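Local coordinates for cytochrome c-552/4 domain-containing protein (Ignicoccus hospitalis KIN4/I, PDB 4QO5) that is of unproven function but, as a membrane-associated octaheme cytochrome c, binds eight hemes and probably transfers electrons, at residues A[24-29]-A[186-191]; A[315-320]-A[472-477]; A[428-433]-A[478-483]. One frame throughout, in Å; residues are numbered along the deposited sequence.

Interaction 1 (A[24-29]-A[186-191]). With HEC (heme c), chain B.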
# COMPACT_ATOMS: atom_id res chain seq x y z
N LEU A 24 -23.42 19.31 26.41
CA LEU A 24 -22.01 19.72 26.33
C LEU A 24 -21.38 19.83 27.69
O LEU A 24 -20.20 19.50 27.86
CB LEU A 24 -21.87 21.06 25.63
CG LEU A 24 -22.22 21.06 24.15
CD1 LEU A 24 -22.21 22.49 23.62
CD2 LEU A 24 -21.22 20.19 23.39
N SER A 25 -22.13 20.34 28.66
CA SER A 25 -21.56 20.60 29.97
C SER A 25 -21.07 19.30 30.60
O SER A 25 -20.14 19.30 31.40
CB SER A 25 -22.55 21.32 30.89
OG SER A 25 -23.63 20.47 31.24
N CYS A 26 -21.69 18.19 30.20
CA CYS A 26 -21.23 16.91 30.71
C CYS A 26 -20.28 16.19 29.77
O CYS A 26 -19.25 15.65 30.20
CB CYS A 26 -22.40 16.00 31.02
SG CYS A 26 -21.79 14.61 31.95
N HIS A 27 -20.63 16.16 28.49
CA HIS A 27 -19.86 15.41 27.51
C HIS A 27 -18.47 15.97 27.26
O HIS A 27 -17.59 15.26 26.79
CB HIS A 27 -20.64 15.23 26.21
CG HIS A 27 -21.46 13.98 26.22
ND1 HIS A 27 -20.94 12.76 25.83
CD2 HIS A 27 -22.71 13.73 26.65
CE1 HIS A 27 -21.85 11.83 25.99
NE2 HIS A 27 -22.94 12.39 26.48
N ILE A 28 -18.26 17.23 27.61
CA ILE A 28 -16.94 17.83 27.46
C ILE A 28 -15.93 17.10 28.36
O ILE A 28 -14.75 16.98 28.03
CB ILE A 28 -16.97 19.35 27.73
CG1 ILE A 28 -15.70 20.03 27.21
CG2 ILE A 28 -17.19 19.65 29.21
CD1 ILE A 28 -15.78 21.55 27.29
N SER A 29 -16.40 16.58 29.49
CA SER A 29 -15.51 15.84 30.38
C SER A 29 -15.57 14.32 30.17
O SER A 29 -14.58 13.63 30.36
CB SER A 29 -15.75 16.21 31.84
OG SER A 29 -16.99 15.72 32.31
N HIS A 186 -17.61 7.21 34.83
CA HIS A 186 -17.08 8.38 35.52
C HIS A 186 -17.84 8.67 36.82
O HIS A 186 -18.00 9.82 37.21
CB HIS A 186 -17.11 9.61 34.61
CG HIS A 186 -16.47 9.40 33.27
ND1 HIS A 186 -17.12 8.77 32.22
CD2 HIS A 186 -15.25 9.75 32.79
CE1 HIS A 186 -16.33 8.74 31.17
NE2 HIS A 186 -15.19 9.32 31.49
N GLY A 187 -18.33 7.61 37.46
CA GLY A 187 -19.05 7.74 38.72
C GLY A 187 -20.55 7.86 38.55
O GLY A 187 -21.29 7.78 39.52
N ILE A 188 -21.00 8.04 37.31
CA ILE A 188 -22.41 8.23 37.02
C ILE A 188 -23.06 6.92 36.58
O ILE A 188 -22.50 6.20 35.75
CB ILE A 188 -22.62 9.24 35.87
CG1 ILE A 188 -21.60 10.37 35.95
CG2 ILE A 188 -24.04 9.77 35.86
CD1 ILE A 188 -21.59 11.27 34.71
N PRO A 189 -24.24 6.60 37.13
CA PRO A 189 -25.03 5.49 36.58
C PRO A 189 -25.66 5.90 35.25
O PRO A 189 -26.31 6.94 35.17
CB PRO A 189 -26.12 5.27 37.64
CG PRO A 189 -25.61 5.94 38.88
CD PRO A 189 -24.79 7.10 38.40
N VAL A 190 -25.43 5.10 34.20
CA VAL A 190 -25.94 5.41 32.87
C VAL A 190 -26.43 4.14 32.19
O VAL A 190 -25.73 3.14 32.16
CB VAL A 190 -24.84 6.02 31.97
CG1 VAL A 190 -25.42 6.47 30.62
CG2 VAL A 190 -24.18 7.19 32.67
N THR A 191 -27.64 4.20 31.63
CA THR A 191 -28.14 3.09 30.83
C THR A 191 -27.80 3.30 29.36
O THR A 191 -28.04 4.38 28.80
CB THR A 191 -29.66 2.95 30.99
OG1 THR A 191 -29.98 2.73 32.37
CG2 THR A 191 -30.17 1.78 30.17
FE HEC B . -24.83 11.57 27.15
CHA HEC B . -23.79 8.35 26.61
CHB HEC B . -25.65 11.91 23.90
CHC HEC B . -26.58 14.35 27.94
CHD HEC B . -23.31 11.64 30.20
NA HEC B . -24.70 10.35 25.54
C1A HEC B . -24.39 9.01 25.55
C2A HEC B . -24.76 8.46 24.27
C3A HEC B . -25.28 9.43 23.53
C4A HEC B . -25.24 10.66 24.30
CMA HEC B . -25.82 9.33 22.07
CAA HEC B . -24.61 6.97 23.87
CBA HEC B . -25.73 6.23 24.61
CGA HEC B . -25.86 4.80 24.17
O1A HEC B . -24.97 4.26 23.45
O2A HEC B . -26.90 4.18 24.53
NB HEC B . -25.84 12.91 26.10
C1B HEC B . -26.18 12.82 24.76
C2B HEC B . -27.17 13.80 24.45
C3B HEC B . -27.45 14.42 25.61
C4B HEC B . -26.59 13.91 26.64
CMB HEC B . -27.78 13.94 23.03
CAB HEC B . -28.46 15.52 26.00
CBB HEC B . -29.76 15.51 25.19
NC HEC B . -24.89 12.80 28.75
C1C HEC B . -25.77 13.84 28.93
C2C HEC B . -25.55 14.43 30.23
C3C HEC B . -24.84 13.53 30.94
C4C HEC B . -24.28 12.59 29.97
CMC HEC B . -26.60 15.42 30.78
CAC HEC B . -24.41 13.55 32.44
CBC HEC B . -25.39 14.04 33.52
ND HEC B . -23.72 10.21 28.23
C1D HEC B . -23.14 10.48 29.46
C2D HEC B . -22.33 9.36 29.86
C3D HEC B . -22.48 8.33 28.75
C4D HEC B . -23.36 8.94 27.77
CMD HEC B . -21.49 9.24 31.15
CAD HEC B . -21.81 6.95 28.66
CBD HEC B . -20.31 7.14 28.48
CGD HEC B . -19.62 5.80 28.40
O1D HEC B . -18.36 5.78 28.52
O2D HEC B . -20.30 4.76 28.23

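Interaction 2 (A[315-320]-A[472-477]). With HEC (heme c), chain E.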
# COMPACT_ATOMS: atom_id res chain seq x y z
N ARG A 315 -20.86 -0.95 -15.67
CA ARG A 315 -20.41 -1.52 -14.39
C ARG A 315 -19.11 -2.28 -14.61
O ARG A 315 -19.09 -3.30 -15.29
CB ARG A 315 -21.47 -2.46 -13.80
CG ARG A 315 -21.14 -2.94 -12.37
CD ARG A 315 -21.81 -2.05 -11.35
NE ARG A 315 -21.38 -2.28 -9.97
CZ ARG A 315 -22.07 -2.97 -9.06
NH1 ARG A 315 -23.24 -3.54 -9.38
NH2 ARG A 315 -21.60 -3.09 -7.83
N LEU A 316 -18.03 -1.77 -14.02
CA LEU A 316 -16.70 -2.37 -14.18
C LEU A 316 -16.49 -3.57 -13.26
O LEU A 316 -15.59 -4.37 -13.50
CB LEU A 316 -15.60 -1.34 -13.90
CG LEU A 316 -15.56 -0.08 -14.76
CD1 LEU A 316 -14.28 0.71 -14.45
CD2 LEU A 316 -15.67 -0.40 -16.25
N PHE A 317 -17.31 -3.66 -12.21
CA PHE A 317 -17.30 -4.80 -11.30
C PHE A 317 -18.04 -5.95 -11.97
O PHE A 317 -19.26 -5.91 -12.14
CB PHE A 317 -18.00 -4.40 -10.00
CG PHE A 317 -17.82 -5.36 -8.86
CD1 PHE A 317 -18.82 -6.26 -8.53
CD2 PHE A 317 -16.67 -5.32 -8.07
CE1 PHE A 317 -18.68 -7.12 -7.46
CE2 PHE A 317 -16.53 -6.18 -7.00
CZ PHE A 317 -17.54 -7.08 -6.68
N GLY A 318 -17.31 -6.99 -12.35
CA GLY A 318 -17.87 -8.07 -13.15
C GLY A 318 -18.83 -8.96 -12.39
O GLY A 318 -18.52 -9.47 -11.30
N LEU A 319 -20.02 -9.17 -12.96
CA LEU A 319 -20.98 -10.07 -12.34
C LEU A 319 -21.63 -11.03 -13.34
O LEU A 319 -22.85 -10.99 -13.52
CB LEU A 319 -22.06 -9.25 -11.62
CG LEU A 319 -21.53 -8.37 -10.48
CD1 LEU A 319 -22.56 -7.34 -10.04
CD2 LEU A 319 -21.06 -9.25 -9.30
N ILE A 320 -20.84 -11.89 -13.99
CA ILE A 320 -19.38 -11.99 -13.79
C ILE A 320 -18.64 -11.15 -14.84
O ILE A 320 -17.42 -10.94 -14.73
CB ILE A 320 -18.92 -13.44 -13.91
CG1 ILE A 320 -19.20 -13.96 -15.32
CG2 ILE A 320 -19.59 -14.30 -12.82
CD1 ILE A 320 -18.70 -15.36 -15.59
N SER A 472 -10.49 -14.58 -11.33
CA SER A 472 -10.30 -14.13 -12.71
C SER A 472 -11.19 -12.92 -13.00
O SER A 472 -10.74 -11.97 -13.64
CB SER A 472 -10.55 -15.28 -13.70
OG SER A 472 -11.93 -15.59 -13.83
N TRP A 473 -12.43 -12.95 -12.51
CA TRP A 473 -13.28 -11.77 -12.64
C TRP A 473 -13.23 -10.82 -11.44
O TRP A 473 -12.98 -9.62 -11.62
CB TRP A 473 -14.74 -12.11 -13.02
CG TRP A 473 -15.36 -13.28 -12.32
CD1 TRP A 473 -15.26 -14.60 -12.67
CD2 TRP A 473 -16.23 -13.23 -11.18
NE1 TRP A 473 -15.99 -15.38 -11.79
CE2 TRP A 473 -16.60 -14.56 -10.87
CE3 TRP A 473 -16.72 -12.20 -10.37
CZ2 TRP A 473 -17.44 -14.88 -9.80
CZ3 TRP A 473 -17.55 -12.52 -9.30
CH2 TRP A 473 -17.90 -13.85 -9.03
N LEU A 474 -13.45 -11.35 -10.23
CA LEU A 474 -13.53 -10.52 -9.03
C LEU A 474 -12.26 -9.73 -8.73
O LEU A 474 -12.33 -8.62 -8.18
CB LEU A 474 -13.90 -11.39 -7.81
CG LEU A 474 -14.14 -10.67 -6.49
CD1 LEU A 474 -15.39 -9.81 -6.59
CD2 LEU A 474 -14.28 -11.69 -5.36
N PHE A 475 -11.10 -10.29 -9.03
CA PHE A 475 -9.85 -9.57 -8.77
C PHE A 475 -9.25 -9.00 -10.05
O PHE A 475 -9.06 -7.79 -10.17
CB PHE A 475 -8.79 -10.47 -8.11
CG PHE A 475 -9.14 -10.97 -6.73
CD1 PHE A 475 -10.29 -10.55 -6.08
CD2 PHE A 475 -8.28 -11.86 -6.08
CE1 PHE A 475 -10.59 -11.02 -4.80
CE2 PHE A 475 -8.58 -12.32 -4.81
CZ PHE A 475 -9.73 -11.90 -4.18
N TYR A 476 -8.95 -9.87 -11.00
CA TYR A 476 -8.04 -9.48 -12.09
C TYR A 476 -8.74 -8.67 -13.18
O TYR A 476 -8.26 -7.60 -13.56
CB TYR A 476 -7.31 -10.71 -12.65
CG TYR A 476 -6.65 -11.52 -11.55
CD1 TYR A 476 -6.02 -10.88 -10.49
CD2 TYR A 476 -6.70 -12.91 -11.55
CE1 TYR A 476 -5.43 -11.60 -9.46
CE2 TYR A 476 -6.12 -13.64 -10.51
CZ TYR A 476 -5.49 -12.99 -9.48
OH TYR A 476 -4.90 -13.72 -8.47
N SER A 477 -9.88 -9.15 -13.66
CA SER A 477 -10.61 -8.41 -14.70
C SER A 477 -11.04 -7.08 -14.12
O SER A 477 -10.92 -6.05 -14.77
CB SER A 477 -11.82 -9.19 -15.23
OG SER A 477 -11.41 -10.37 -15.90
FE HEC E . -18.18 -6.37 -1.78
CHA HEC E . -19.70 -4.89 -4.54
CHB HEC E . -19.51 -9.36 -2.75
CHC HEC E . -16.54 -7.94 0.80
CHD HEC E . -16.43 -3.52 -1.17
NA HEC E . -19.33 -6.99 -3.37
C1A HEC E . -19.95 -6.22 -4.33
C2A HEC E . -20.90 -7.05 -5.05
C3A HEC E . -20.81 -8.28 -4.54
C4A HEC E . -19.83 -8.26 -3.49
CMA HEC E . -21.57 -9.56 -4.94
CAA HEC E . -21.84 -6.60 -6.18
CBA HEC E . -23.21 -6.43 -5.51
CGA HEC E . -24.26 -5.87 -6.44
O1A HEC E . -25.23 -6.61 -6.77
O2A HEC E . -24.14 -4.70 -6.85
NB HEC E . -18.09 -8.24 -1.12
C1B HEC E . -18.67 -9.36 -1.66
C2B HEC E . -18.37 -10.51 -0.86
C3B HEC E . -17.48 -10.12 0.07
C4B HEC E . -17.35 -8.68 -0.03
CMB HEC E . -18.81 -11.95 -1.24
CAB HEC E . -16.70 -10.88 1.15
CBB HEC E . -16.45 -12.40 1.00
NC HEC E . -16.74 -5.90 -0.48
C1C HEC E . -16.25 -6.62 0.59
C2C HEC E . -15.56 -5.72 1.49
C3C HEC E . -15.44 -4.58 0.79
C4C HEC E . -16.25 -4.63 -0.37
CMC HEC E . -14.74 -6.24 2.70
CAC HEC E . -14.76 -3.24 0.99
CBC HEC E . -13.25 -3.46 1.33
ND HEC E . -18.09 -4.50 -2.70
C1D HEC E . -17.26 -3.48 -2.28
C2D HEC E . -17.37 -2.37 -3.19
C3D HEC E . -18.38 -2.80 -4.25
C4D HEC E . -18.77 -4.13 -3.87
CMD HEC E . -16.63 -1.03 -3.10
CAD HEC E . -18.85 -2.00 -5.49
CBD HEC E . -17.72 -2.07 -6.51
CGD HEC E . -18.15 -1.52 -7.84
O1D HEC E . -17.24 -1.21 -8.66
O2D HEC E . -19.36 -1.38 -8.09
O HOH W 1 -16.17 -6.87 -3.21

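Interaction 3 (A[428-433]-A[478-483]). With HEC (heme c), chain H.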
# COMPACT_ATOMS: atom_id res chain seq x y z
N GLU A 428 -14.05 -5.30 -23.31
CA GLU A 428 -14.19 -6.39 -24.28
C GLU A 428 -13.18 -7.51 -24.02
O GLU A 428 -13.54 -8.69 -24.03
CB GLU A 428 -13.99 -5.86 -25.70
CG GLU A 428 -13.82 -6.99 -26.72
CD GLU A 428 -13.05 -6.57 -27.96
OE1 GLU A 428 -13.47 -5.58 -28.60
OE2 GLU A 428 -12.04 -7.22 -28.28
N GLU A 429 -11.92 -7.14 -23.82
CA GLU A 429 -10.87 -8.15 -23.63
C GLU A 429 -10.99 -8.87 -22.29
O GLU A 429 -10.89 -10.10 -22.24
CB GLU A 429 -9.49 -7.53 -23.85
CG GLU A 429 -9.30 -7.16 -25.32
CD GLU A 429 -8.03 -6.40 -25.61
OE1 GLU A 429 -7.26 -6.11 -24.67
OE2 GLU A 429 -7.80 -6.09 -26.81
N THR A 430 -11.24 -8.14 -21.22
CA THR A 430 -11.39 -8.82 -19.93
C THR A 430 -12.61 -9.72 -19.91
O THR A 430 -12.58 -10.80 -19.31
CB THR A 430 -11.44 -7.85 -18.73
OG1 THR A 430 -12.46 -6.87 -18.95
CG2 THR A 430 -10.07 -7.17 -18.56
N ASN A 431 -13.69 -9.29 -20.57
CA ASN A 431 -14.87 -10.13 -20.63
C ASN A 431 -14.57 -11.44 -21.38
O ASN A 431 -15.08 -12.49 -21.00
CB ASN A 431 -16.07 -9.38 -21.26
CG ASN A 431 -16.82 -8.51 -20.25
OD1 ASN A 431 -16.51 -8.50 -19.06
ND2 ASN A 431 -17.84 -7.81 -20.73
N LYS A 432 -13.74 -11.38 -22.43
CA LYS A 432 -13.39 -12.61 -23.15
C LYS A 432 -12.52 -13.52 -22.29
O LYS A 432 -12.64 -14.75 -22.34
CB LYS A 432 -12.68 -12.30 -24.48
CG LYS A 432 -13.58 -11.73 -25.57
CD LYS A 432 -14.56 -12.77 -26.09
CE LYS A 432 -15.28 -12.30 -27.34
NZ LYS A 432 -15.95 -10.98 -27.13
N ALA A 433 -11.61 -12.93 -21.51
CA ALA A 433 -10.76 -13.73 -20.62
C ALA A 433 -11.61 -14.42 -19.56
O ALA A 433 -11.37 -15.58 -19.21
CB ALA A 433 -9.69 -12.85 -19.96
N ASN A 478 -11.53 -7.10 -12.88
CA ASN A 478 -11.91 -5.85 -12.22
C ASN A 478 -10.75 -4.86 -12.14
O ASN A 478 -10.91 -3.68 -12.44
CB ASN A 478 -12.43 -6.12 -10.81
CG ASN A 478 -13.86 -6.64 -10.80
OD1 ASN A 478 -14.51 -6.74 -11.85
ND2 ASN A 478 -14.34 -6.98 -9.62
N SER A 479 -9.59 -5.33 -11.71
CA SER A 479 -8.44 -4.45 -11.56
C SER A 479 -8.03 -3.85 -12.90
O SER A 479 -7.69 -2.67 -12.99
CB SER A 479 -7.27 -5.18 -10.92
OG SER A 479 -7.52 -5.41 -9.55
N ILE A 480 -8.08 -4.67 -13.95
CA ILE A 480 -7.70 -4.19 -15.28
C ILE A 480 -8.63 -3.08 -15.75
O ILE A 480 -8.19 -2.05 -16.28
CB ILE A 480 -7.70 -5.35 -16.30
CG1 ILE A 480 -6.54 -6.30 -16.00
CG2 ILE A 480 -7.56 -4.81 -17.75
CD1 ILE A 480 -6.68 -7.66 -16.65
N ARG A 481 -9.93 -3.28 -15.54
CA ARG A 481 -10.92 -2.30 -15.93
C ARG A 481 -10.79 -1.04 -15.07
O ARG A 481 -10.82 0.07 -15.60
CB ARG A 481 -12.33 -2.90 -15.82
CG ARG A 481 -12.57 -4.00 -16.85
CD ARG A 481 -14.02 -4.49 -16.81
NE ARG A 481 -14.32 -5.32 -15.64
CZ ARG A 481 -14.51 -6.63 -15.68
NH1 ARG A 481 -14.41 -7.28 -16.83
NH2 ARG A 481 -14.79 -7.31 -14.57
N TYR A 482 -10.62 -1.21 -13.76
CA TYR A 482 -10.44 -0.06 -12.87
C TYR A 482 -9.21 0.77 -13.26
O TYR A 482 -9.25 2.01 -13.26
CB TYR A 482 -10.23 -0.54 -11.43
CG TYR A 482 -11.48 -0.73 -10.60
CD1 TYR A 482 -12.60 -1.37 -11.11
CD2 TYR A 482 -11.52 -0.28 -9.29
CE1 TYR A 482 -13.75 -1.55 -10.31
CE2 TYR A 482 -12.65 -0.46 -8.49
CZ TYR A 482 -13.75 -1.09 -9.00
OH TYR A 482 -14.86 -1.25 -8.18
N GLY A 483 -8.11 0.07 -13.51
CA GLY A 483 -6.83 0.70 -13.81
C GLY A 483 -6.89 1.46 -15.13
O GLY A 483 -6.29 2.52 -15.28
FE HEC H . -13.48 6.35 -10.27
CHA HEC H . -15.07 3.95 -12.16
CHB HEC H . -14.48 4.82 -7.38
CHC HEC H . -11.30 8.26 -8.54
CHD HEC H . -13.23 8.38 -12.93
NA HEC H . -14.57 4.72 -9.86
C1A HEC H . -15.07 3.81 -10.78
C2A HEC H . -15.59 2.67 -10.05
C3A HEC H . -15.40 2.89 -8.74
C4A HEC H . -14.78 4.19 -8.58
CMA HEC H . -15.80 1.98 -7.55
CAA HEC H . -16.20 1.43 -10.73
CBA HEC H . -17.72 1.45 -10.54
CGA HEC H . -18.24 0.35 -11.43
O1A HEC H . -18.23 -0.83 -11.00
O2A HEC H . -18.62 0.66 -12.59
NB HEC H . -13.05 6.54 -8.33
C1B HEC H . -13.48 5.72 -7.31
C2B HEC H . -12.60 5.88 -6.20
C3B HEC H . -11.71 6.80 -6.59
C4B HEC H . -11.99 7.25 -7.91
CMB HEC H . -12.80 5.08 -4.88
CAB HEC H . -10.46 7.42 -5.99
CBB HEC H . -9.66 6.44 -5.12
NC HEC H . -12.56 8.03 -10.57
C1C HEC H . -11.59 8.65 -9.81
C2C HEC H . -11.18 9.88 -10.46
C3C HEC H . -11.51 9.68 -11.75
C4C HEC H . -12.51 8.66 -11.80
CMC HEC H . -9.91 10.59 -9.95
CAC HEC H . -11.31 10.49 -13.05
CBC HEC H . -10.04 11.35 -13.16
ND HEC H . -14.07 6.19 -12.23
C1D HEC H . -13.82 7.17 -13.18
C2D HEC H . -14.29 6.74 -14.46
C3D HEC H . -14.84 5.34 -14.22
C4D HEC H . -14.68 5.09 -12.81
CMD HEC H . -14.20 7.51 -15.79
CAD HEC H . -15.52 4.42 -15.24
CBD HEC H . -16.99 4.88 -15.22
CGD HEC H . -17.89 3.74 -15.60
O1D HEC H . -17.47 2.57 -15.41
O2D HEC H . -19.02 3.98 -16.10

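Interaction 1 (A[24-29]-A[186-191])
C26 and I188 meet through SG and the terminal CD1, 4.3 Å apart, a light apolar touch between a helix of the heme-binding CxxCH motif and a β-strand. I188 is poorly ordered, and its CD1 also approaches the heme methyl CMD. Most of what joins the two segments passes through the heme c.

The covalent and metal bonds come from residues 24-29. C26 has SG anti to its backbone N (chi1 -168°), which carries the sulfur to the former vinyl carbon CAC; this thioether bond is stretched in the model, C26 SG to CAC measuring 2.9 Å. H27 follows at once and binds the iron, with NE2 2.2 Å from FE. H96 is the other axial ligand, giving the bis-histidine iron common in electron-transfer hemes. T31 OG1 bonds to H27 ND1 and fixes the rotation of the imidazole.

Apolar cover comes from V190, on the heme face remote from H27. Its CG2 lies 3.7 Å from the methyl CMD and its CG1 3.9 Å from C3D, both branches resting on pyrrole D. A glycine here lacks both branches and would probably open a gap over pyrrole D, with the methyl CMD left mainly to the poorly ordered I188.

Hydrogen bonding between the segments is absent. Within the helix, S29 OG turns back to C26 O at 3.1 Å, a carbonyl that also accepts from S29 N. S29 O is taken by N294 ND2 of the second subunit.

Helix 18-30 is backed by helices 6-11 and 32-39, through L24, H27 and I28, while strand 188-196 pairs antiparallel with 176-185, V190 bonding to T183. The contact lies at the surface, where the N-terminal helices and this two-stranded hairpin enclose one heme.

Interaction 2 (A[315-320]-A[472-477])
G318 runs past W473 with CA atoms 5.9 Å apart, in an irregular loop that turns through a cis peptide between L319 and I320 and lies against helix 464-485 at a π-type turn. Both pieces are buried, and the loop wraps the propionate edge of a heme c. A CB on G318 would run into I320 O, a reason for glycine at this bend.

I320 covers the indole of W473. Its CB stands 3.8 Å from the centroid of the five-membered ring and only 7° off the ring normal, a CH-π contact, and CG2 lies over the same face, near the centre of the ring system. W473 has CG between its own backbone N and carbonyl carbon (chi1 43°), which swings the ring across I320 at about a right angle. G318 O comes obliquely to W473 CE3, at 3.4 Å.

F317 lies alongside L474, CZ to CD1 3.5 Å. One face of its phenyl ring has the heme CHA above it, nearer the ring's border than its middle, and CE1 is 3.3 Å from the heme C2A. The ring lies over pyrrole A, on the same heme face as the water bound to the iron at 2.5 Å, H171 being the axial protein ligand. The bound water, with F317 CZ near it, is consistent with an iron that could take an exogenous ligand.

R315 grips both propionates: NE and NH2 bond to O2D, NH1 and NH2 to O2A; four hydrogen bonds fix the two carboxylates, and the positive charge probably offsets part of theirs. F494 of the second subunit packs on L474. In the π-type turn, S472 O receives S477 N at 2.9 Å and S477 OG at 2.8 Å, from opposite faces of its carbonyl plane.

Interaction 3 (A[428-433]-A[478-483])
The guanidinium of R481 reaches T430 and N431 with NH1, while its NH2 holds N478 OD1 in plane at the group's edge. That last bond, within one helix, is 2.8 Å from R481 NH2 to N478 OD1. T430 OG1 sits tilted 31° from the guanidinium plane and takes NH1 at 2.9 Å, through a bent N-H...O of 131°. The amide of N431 is turned steeply against the guanidinium, 62° between planes; N431 OD1 is near NH1 but badly angled for a hydrogen bond, and accepts instead from A322 N. The phenol of Y482, pointing off the other side of its helix, meets the heme obliquely, with OH 3.4 Å from the methyl CMA, and hydrogen-bonds to a propionate of a neighbouring heme c.

R481 bends at chi3 (-74°), folding the guanidinium back along its own helix so that NE can also bond to L316 O. Every nitrogen of this buried charge thus has an acceptor, and the bond pattern fixes its rotation. T430 OG1 in turn gives its proton to Q426 O, one turn earlier in its helix, so the hydroxyl is held from both directions.

Beside this polar cluster the contact is apolar. T430 CG2 meets I480 CG2 at 3.5 Å, the two side chains running alongside in opposite senses, and W498 and L501 of helix 498-520 close over I480.

The segment axes run antiparallel at 179° and 9.8 Å apart, the spacing of close helix packing. Joined by the chain from 447 to 464, helices 413-447 and 464-485 form an antiparallel helical hairpin, which helix 498-520 extends into a C-terminal bundle beside the hemes.

From the N terminus, interaction 1 comes first: residues 186-191 return to helix 18-30, closing a loop of some 160 residues at one end of the molecule. It is complete before the others begin, and lies about 49 Å, centre to centre, from interaction 2, across the middle of the chain. Interaction 2 opens at 315-320; before its partner 472-477 arrives, 428-433 opens interaction 3, which closes at 478-483, so the two cross. Both use helix 464-485 and touch directly, G318 N lying 2.9 Å from N478 OD1, a probable hydrogen bond. Together they tie the heme-propionate loop to the C-terminal helical bundle, while interaction 1 joins N-terminal helices to a β-hairpin.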